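DTDP-4-dehydrorhamnose reductase, rfbD ortholog (Clostridium acetobutylicum, PDB 1VL0) probably catalyses the NAD(P)H-dependent reduction of dTDP-6-deoxy-L-lyxo-4-hexulose to dTDP-L-rhamnose, the last step in making this activated sugar. Local coordinates at residues A[124-129]-A[264-269]; A[191-196]-A[217-222]. One frame throughout, in Å; residues are numbered along the deposited sequence.

In the fold
Contacts 1 and 2 lie on the same side of the chain's centre, with their own centres about 12 Å apart. Along the chain contact 2 is nested inside contact 1: 124-129 comes first, then 191-196 and 217-222, then 264-269. Strand 191-196 of contact 2 belongs to the sheet that holds strand 155-164. It meets the loop after strand 214-217. Contact 1 ties the loop before helix 136-151 to the start of helix 266-270. The two touch directly: E127 meets H217, and N265 ND2 donates to T219 O. An unidentified molecule close to N265 and T219 may mark a pocket that both contacts border. T195 lies near NADH-binding L163, so contact 2 sits beside the cofactor site.

Contact 1: residues A[124-129]-A[264-269]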
loop_
_atom_site.group_PDB
_atom_site.type_symbol
_atom_site.label_atom_id
_atom_site.label_comp_id
_atom_site.label_asym_id
_atom_site.label_seq_id
_atom_site.Cartn_x
_atom_site.Cartn_y
_atom_site.Cartn_z
ATOM N N PRO A 124 -13.938 19.976 -6.073
ATOM C CA PRO A 124 -13.805 18.696 -6.776
ATOM C C PRO A 124 -12.605 17.830 -6.280
ATOM O O PRO A 124 -11.444 18.313 -6.125
ATOM C CB PRO A 124 -13.659 19.105 -8.251
ATOM C CG PRO A 124 -14.414 20.394 -8.314
ATOM C CD PRO A 124 -14.102 21.087 -7.033
ATOM N N ILE A 125 -12.918 16.565 -6.001
ATOM C CA ILE A 125 -12.024 15.700 -5.244
ATOM C C ILE A 125 -11.164 14.970 -6.224
ATOM O O ILE A 125 -11.679 14.384 -7.158
ATOM C CB ILE A 125 -12.844 14.716 -4.411
ATOM C CG1 ILE A 125 -13.803 15.476 -3.494
ATOM C CG2 ILE A 125 -11.955 13.837 -3.602
ATOM C CD1 ILE A 125 -14.949 14.562 -3.014
ATOM N N THR A 126 -9.852 15.005 -6.017
ATOM C CA THR A 126 -8.923 14.286 -6.895
ATOM C C THR A 126 -8.522 12.930 -6.340
ATOM O O THR A 126 -8.742 12.604 -5.191
ATOM C CB THR A 126 -7.642 15.044 -7.186
ATOM O OG1 THR A 126 -6.715 14.834 -6.129
ATOM C CG2 THR A 126 -7.854 16.509 -7.335
ATOM N N GLU A 127 -7.927 12.141 -7.212
ATOM C CA GLU A 127 -7.453 10.820 -6.854
ATOM C C GLU A 127 -6.351 10.837 -5.775
ATOM O O GLU A 127 -6.011 9.807 -5.266
ATOM C CB GLU A 127 -6.881 10.169 -8.104
ATOM C CG GLU A 127 -7.888 9.921 -9.226
ATOM C CD GLU A 127 -8.094 11.090 -10.195
ATOM O OE1 GLU A 127 -7.831 12.270 -9.830
ATOM O OE2 GLU A 127 -8.563 10.815 -11.322
ATOM N N PHE A 128 -5.766 12.011 -5.495
ATOM C CA PHE A 128 -4.703 12.146 -4.514
ATOM C C PHE A 128 -5.222 12.625 -3.154
ATOM O O PHE A 128 -4.467 12.784 -2.240
ATOM C CB PHE A 128 -3.625 13.104 -5.017
ATOM C CG PHE A 128 -3.083 12.746 -6.363
ATOM C CD1 PHE A 128 -2.437 11.547 -6.560
ATOM C CD2 PHE A 128 -3.274 13.569 -7.449
ATOM C CE1 PHE A 128 -1.952 11.175 -7.836
ATOM C CE2 PHE A 128 -2.797 13.213 -8.710
ATOM C CZ PHE A 128 -2.114 12.004 -8.891
ATOM N N ASP A 129 -6.513 12.871 -3.055
ATOM C CA ASP A 129 -7.128 13.250 -1.816
ATOM C C ASP A 129 -7.362 12.043 -0.911
ATOM O O ASP A 129 -7.446 10.925 -1.377
ATOM C CB ASP A 129 -8.452 13.954 -2.119
ATOM C CG ASP A 129 -8.246 15.342 -2.698
ATOM O OD1 ASP A 129 -7.196 15.954 -2.395
ATOM O OD2 ASP A 129 -9.068 15.886 -3.441
ATOM N N ARG A 264 -13.178 15.243 -9.331
ATOM C CA ARG A 264 -12.459 15.772 -10.452
ATOM C C ARG A 264 -11.821 14.583 -11.183
ATOM O O ARG A 264 -11.235 13.706 -10.548
ATOM C CB ARG A 264 -11.393 16.719 -9.964
ATOM C CG ARG A 264 -10.687 17.451 -11.044
ATOM C CD ARG A 264 -9.788 18.534 -10.547
ATOM N NE ARG A 264 -9.026 19.100 -11.661
ATOM C CZ ARG A 264 -8.094 20.042 -11.566
ATOM N NH1 ARG A 264 -7.809 20.563 -10.410
ATOM N NH2 ARG A 264 -7.445 20.455 -12.645
ATOM N N ASN A 265 -11.904 14.577 -12.508
ATOM C CA ASN A 265 -11.267 13.584 -13.321
ATOM C C ASN A 265 -9.829 14.029 -13.588
ATOM O O ASN A 265 -9.378 14.144 -14.766
ATOM C CB ASN A 265 -11.990 13.404 -14.672
ATOM C CG ASN A 265 -13.357 12.707 -14.590
ATOM O OD1 ASN A 265 -13.980 12.536 -13.543
ATOM N ND2 ASN A 265 -13.846 12.356 -15.731
ATOM N N TYR A 266 -9.060 14.169 -12.508
ATOM C CA TYR A 266 -7.698 14.776 -12.537
ATOM C C TYR A 266 -6.653 13.913 -13.231
ATOM O O TYR A 266 -5.844 14.375 -14.020
ATOM C CB TYR A 266 -7.284 15.087 -11.119
ATOM C CG TYR A 266 -6.184 16.101 -10.962
ATOM C CD1 TYR A 266 -6.065 17.190 -11.790
ATOM C CD2 TYR A 266 -5.245 15.953 -9.937
ATOM C CE1 TYR A 266 -5.017 18.118 -11.611
ATOM C CE2 TYR A 266 -4.233 16.825 -9.756
ATOM C CZ TYR A 266 -4.122 17.928 -10.593
ATOM O OH TYR A 266 -3.086 18.803 -10.354
HETATM N N MSE A 267 -6.704 12.625 -12.994
HETATM C CA MSE A 267 -5.726 11.727 -13.646
HETATM C C MSE A 267 -5.908 11.671 -15.129
HETATM O O MSE A 267 -4.929 11.537 -15.886
HETATM C CB MSE A 267 -5.826 10.322 -13.053
HETATM C CG MSE A 267 -5.185 10.227 -11.687
HETATM SE SE MSE A 267 -3.216 10.120 -11.882
HETATM C CE MSE A 267 -3.079 8.405 -12.808
ATOM N N LEU A 268 -7.154 11.739 -15.579
ATOM C CA LEU A 268 -7.406 11.871 -17.015
ATOM C C LEU A 268 -6.860 13.168 -17.590
ATOM O O LEU A 268 -6.158 13.164 -18.620
ATOM C CB LEU A 268 -8.885 11.717 -17.314
ATOM C CG LEU A 268 -9.424 10.287 -17.216
ATOM C CD1 LEU A 268 -10.941 10.305 -17.429
ATOM C CD2 LEU A 268 -8.761 9.332 -18.218
ATOM N N GLU A 269 -7.132 14.269 -16.898
ATOM C CA GLU A 269 -6.610 15.583 -17.280
ATOM C C GLU A 269 -5.083 15.626 -17.336
ATOM O O GLU A 269 -4.505 16.237 -18.209
ATOM C CB GLU A 269 -7.083 16.638 -16.290
ATOM C CG GLU A 269 -8.573 16.930 -16.320
ATOM C CD GLU A 269 -9.008 17.888 -15.168
ATOM O OE1 GLU A 269 -8.158 18.381 -14.436
ATOM O OE2 GLU A 269 -10.215 18.147 -14.987
HETATM O O HOH W 1 -9.426 10.896 -13.801
#
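The chain of E127 bends about its CB-CG bond (chi2 87°), which brings its carboxylate to M267 N at the start of helix 266-270. E127 OE2 accepts from M267 N at 3.1 Å. The N-H approaches from above the carboxylate plane, not within it. The same oxygen takes a bond from a water at 2.6 Å, and that water accepts from L268 N. H217 N is a further donor to OE2. These bonds hold one oxygen of the carboxylate and would probably favour its charged form. E127 OE1 rests against Y266 CB at 3.1 Å.

M267 turns back at its second torsion (chi2 -78°), which puts SE beside the ring of F128. F128 CZ touches M267 SE at 3.7 Å, an oblique Met-aromatic contact with a selenomethionine. F128 also turns the edge of its ring to Y266, with F128 CE2 3.9 Å from Y266 CD2. T126 lies alongside Y266 and sets its CG2 3.7 Å from Y266 CD2. T126 OG1 accepts from F128 N, an ST turn at the start of a type I beta turn. R264 N donates to I125 O at 2.8 Å. In the second subunit, Y87 stacks on F128 and D84 bonds Y266 OH. The arrangement is a loop carboxylate that binds one N-H of a helix's first turn directly and a second through a water, set at a subunit interface.

Contact 2: residues A[191-196]-A[217-222]; sequences VGTPTS and HCTCKG
T193 meets the loop 217-222 with every atom of its side chain. CB lies 3.6 Å from G222 O. From there the two branches part. With OG1 beside the backbone N (chi1 -45°), the hydroxyl faces G222 and donates to its carbonyl oxygen, T193 OG1 to G222 O, at 2.7 Å. The donor sits above the carbonyl plane, 36° out of it. The same OG1 accepts from a water, which also donates to T219 OG1 at 2.6 Å. The methyl CG2 of T193 also faces the loop and lies 3.1 Å from C220 O.

The segment 191-196 is a strand broken at T193 and P194. It runs parallel to strand 155-164 in the sheet of this Rossmann-like reductase, an extended short-chain dehydrogenase/reductase, and T195 bonds through its backbone to W162 and Y164. The loop 217-222 links strand 214-217 to strand 224-225, which pairs antiparallel with 191-196.

Beyond the break, T195 uses its hydroxyl as an acceptor. C220 N donates to T195 OG1 at 3.1 Å, with an N-H...O angle of 156°. T195 and T219 cross at about a right angle, and T195 OG1 approaches T219 CB. C220 CB is 3.3 Å from P194 O, and C220 SG comes near S196 N. S282 of helix 279-290 touches both C220 and S196. T219 OG1 also bonds the unidentified ligand, while T219 O accepts from T276 OG1.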
loop_
_atom_site.group_PDB
_atom_site.type_symbol
_atom_site.label_atom_id
_atom_site.label_comp_id
_atom_site.label_asym_id
_atom_site.label_seq_id
_atom_site.Cartn_x
_atom_site.Cartn_y
_atom_site.Cartn_z
ATOM N N VAL A 191 -24.449 17.146 -3.621
ATOM C CA VAL A 191 -24.002 17.530 -4.942
ATOM C C VAL A 191 -22.949 16.551 -5.455
ATOM O O VAL A 191 -22.213 15.932 -4.694
ATOM C CB VAL A 191 -23.482 19.007 -5.058
ATOM C CG1 VAL A 191 -24.468 20.030 -4.385
ATOM C CG2 VAL A 191 -22.156 19.145 -4.478
ATOM N N GLY A 192 -22.904 16.426 -6.767
ATOM C CA GLY A 192 -22.045 15.462 -7.445
ATOM C C GLY A 192 -22.239 15.756 -8.908
ATOM O O GLY A 192 -22.545 16.864 -9.281
ATOM N N THR A 193 -22.084 14.740 -9.736
ATOM C CA THR A 193 -22.279 14.864 -11.157
ATOM C C THR A 193 -22.892 13.567 -11.695
ATOM O O THR A 193 -22.272 12.509 -11.533
ATOM C CB THR A 193 -20.955 15.035 -11.898
ATOM O OG1 THR A 193 -20.132 15.987 -11.207
ATOM C CG2 THR A 193 -21.243 15.574 -13.327
ATOM N N PRO A 194 -24.061 13.674 -12.357
ATOM C CA PRO A 194 -24.702 12.530 -13.038
ATOM C C PRO A 194 -23.772 11.981 -14.078
ATOM O O PRO A 194 -23.140 12.786 -14.775
ATOM C CB PRO A 194 -25.917 13.171 -13.710
ATOM C CG PRO A 194 -26.203 14.437 -12.849
ATOM C CD PRO A 194 -24.860 14.922 -12.480
ATOM N N THR A 195 -23.662 10.633 -14.183
ATOM C CA THR A 195 -22.724 10.014 -15.071
ATOM C C THR A 195 -23.366 8.923 -15.851
ATOM O O THR A 195 -24.065 8.087 -15.286
ATOM C CB THR A 195 -21.503 9.465 -14.277
ATOM O OG1 THR A 195 -20.854 10.574 -13.642
ATOM C CG2 THR A 195 -20.433 8.854 -15.206
ATOM N N SER A 196 -23.193 9.006 -17.168
ATOM C CA SER A 196 -23.768 8.009 -18.093
ATOM C C SER A 196 -22.792 6.878 -18.195
ATOM O O SER A 196 -21.615 7.122 -18.227
ATOM C CB SER A 196 -23.981 8.610 -19.518
ATOM O OG SER A 196 -24.478 7.599 -20.417
ATOM N N HIS A 217 -10.627 8.847 -11.344
ATOM C CA HIS A 217 -12.010 9.304 -11.238
ATOM C C HIS A 217 -12.617 9.462 -12.625
ATOM O O HIS A 217 -11.970 9.911 -13.574
ATOM C CB HIS A 217 -12.042 10.656 -10.514
ATOM C CG HIS A 217 -11.681 10.561 -9.072
ATOM N ND1 HIS A 217 -11.493 11.675 -8.270
ATOM C CD2 HIS A 217 -11.420 9.482 -8.295
ATOM C CE1 HIS A 217 -11.201 11.267 -7.047
ATOM N NE2 HIS A 217 -11.131 9.951 -7.039
ATOM N N CYS A 218 -13.869 9.026 -12.762
ATOM C CA CYS A 218 -14.588 9.110 -14.022
ATOM C C CYS A 218 -16.066 9.368 -13.795
ATOM O O CYS A 218 -16.873 8.421 -13.722
ATOM C CB CYS A 218 -14.417 7.830 -14.840
ATOM S SG CYS A 218 -15.164 8.094 -16.452
ATOM N N THR A 219 -16.394 10.654 -13.612
ATOM C CA THR A 219 -17.734 11.143 -13.752
ATOM C C THR A 219 -17.801 12.152 -14.943
ATOM O O THR A 219 -16.780 12.650 -15.447
ATOM C CB THR A 219 -18.226 11.814 -12.453
ATOM O OG1 THR A 219 -17.373 12.917 -12.103
ATOM C CG2 THR A 219 -18.139 10.861 -11.296
ATOM N N CYS A 220 -19.033 12.461 -15.351
ATOM C CA CYS A 220 -19.240 13.443 -16.386
ATOM C C CYS A 220 -18.763 14.829 -15.916
ATOM O O CYS A 220 -18.541 15.063 -14.721
ATOM C CB CYS A 220 -20.717 13.426 -16.878
ATOM S SG CYS A 220 -21.143 12.041 -18.047
ATOM N N LYS A 221 -18.552 15.745 -16.858
ATOM C CA LYS A 221 -18.108 17.101 -16.490
ATOM C C LYS A 221 -19.220 17.887 -15.852
ATOM O O LYS A 221 -20.400 17.654 -16.139
ATOM C CB LYS A 221 -17.587 17.850 -17.701
ATOM C CG LYS A 221 -16.412 17.225 -18.391
ATOM C CD LYS A 221 -16.023 18.134 -19.562
ATOM C CE LYS A 221 -15.184 17.507 -20.637
ATOM N NZ LYS A 221 -14.084 16.890 -20.087
ATOM N N GLY A 222 -18.861 18.825 -14.972
ATOM C CA GLY A 222 -19.839 19.672 -14.338
ATOM C C GLY A 222 -20.188 19.244 -12.927
ATOM O O GLY A 222 -19.555 18.361 -12.350
HETATM O O HOH W 2 -18.543 13.910 -9.958
#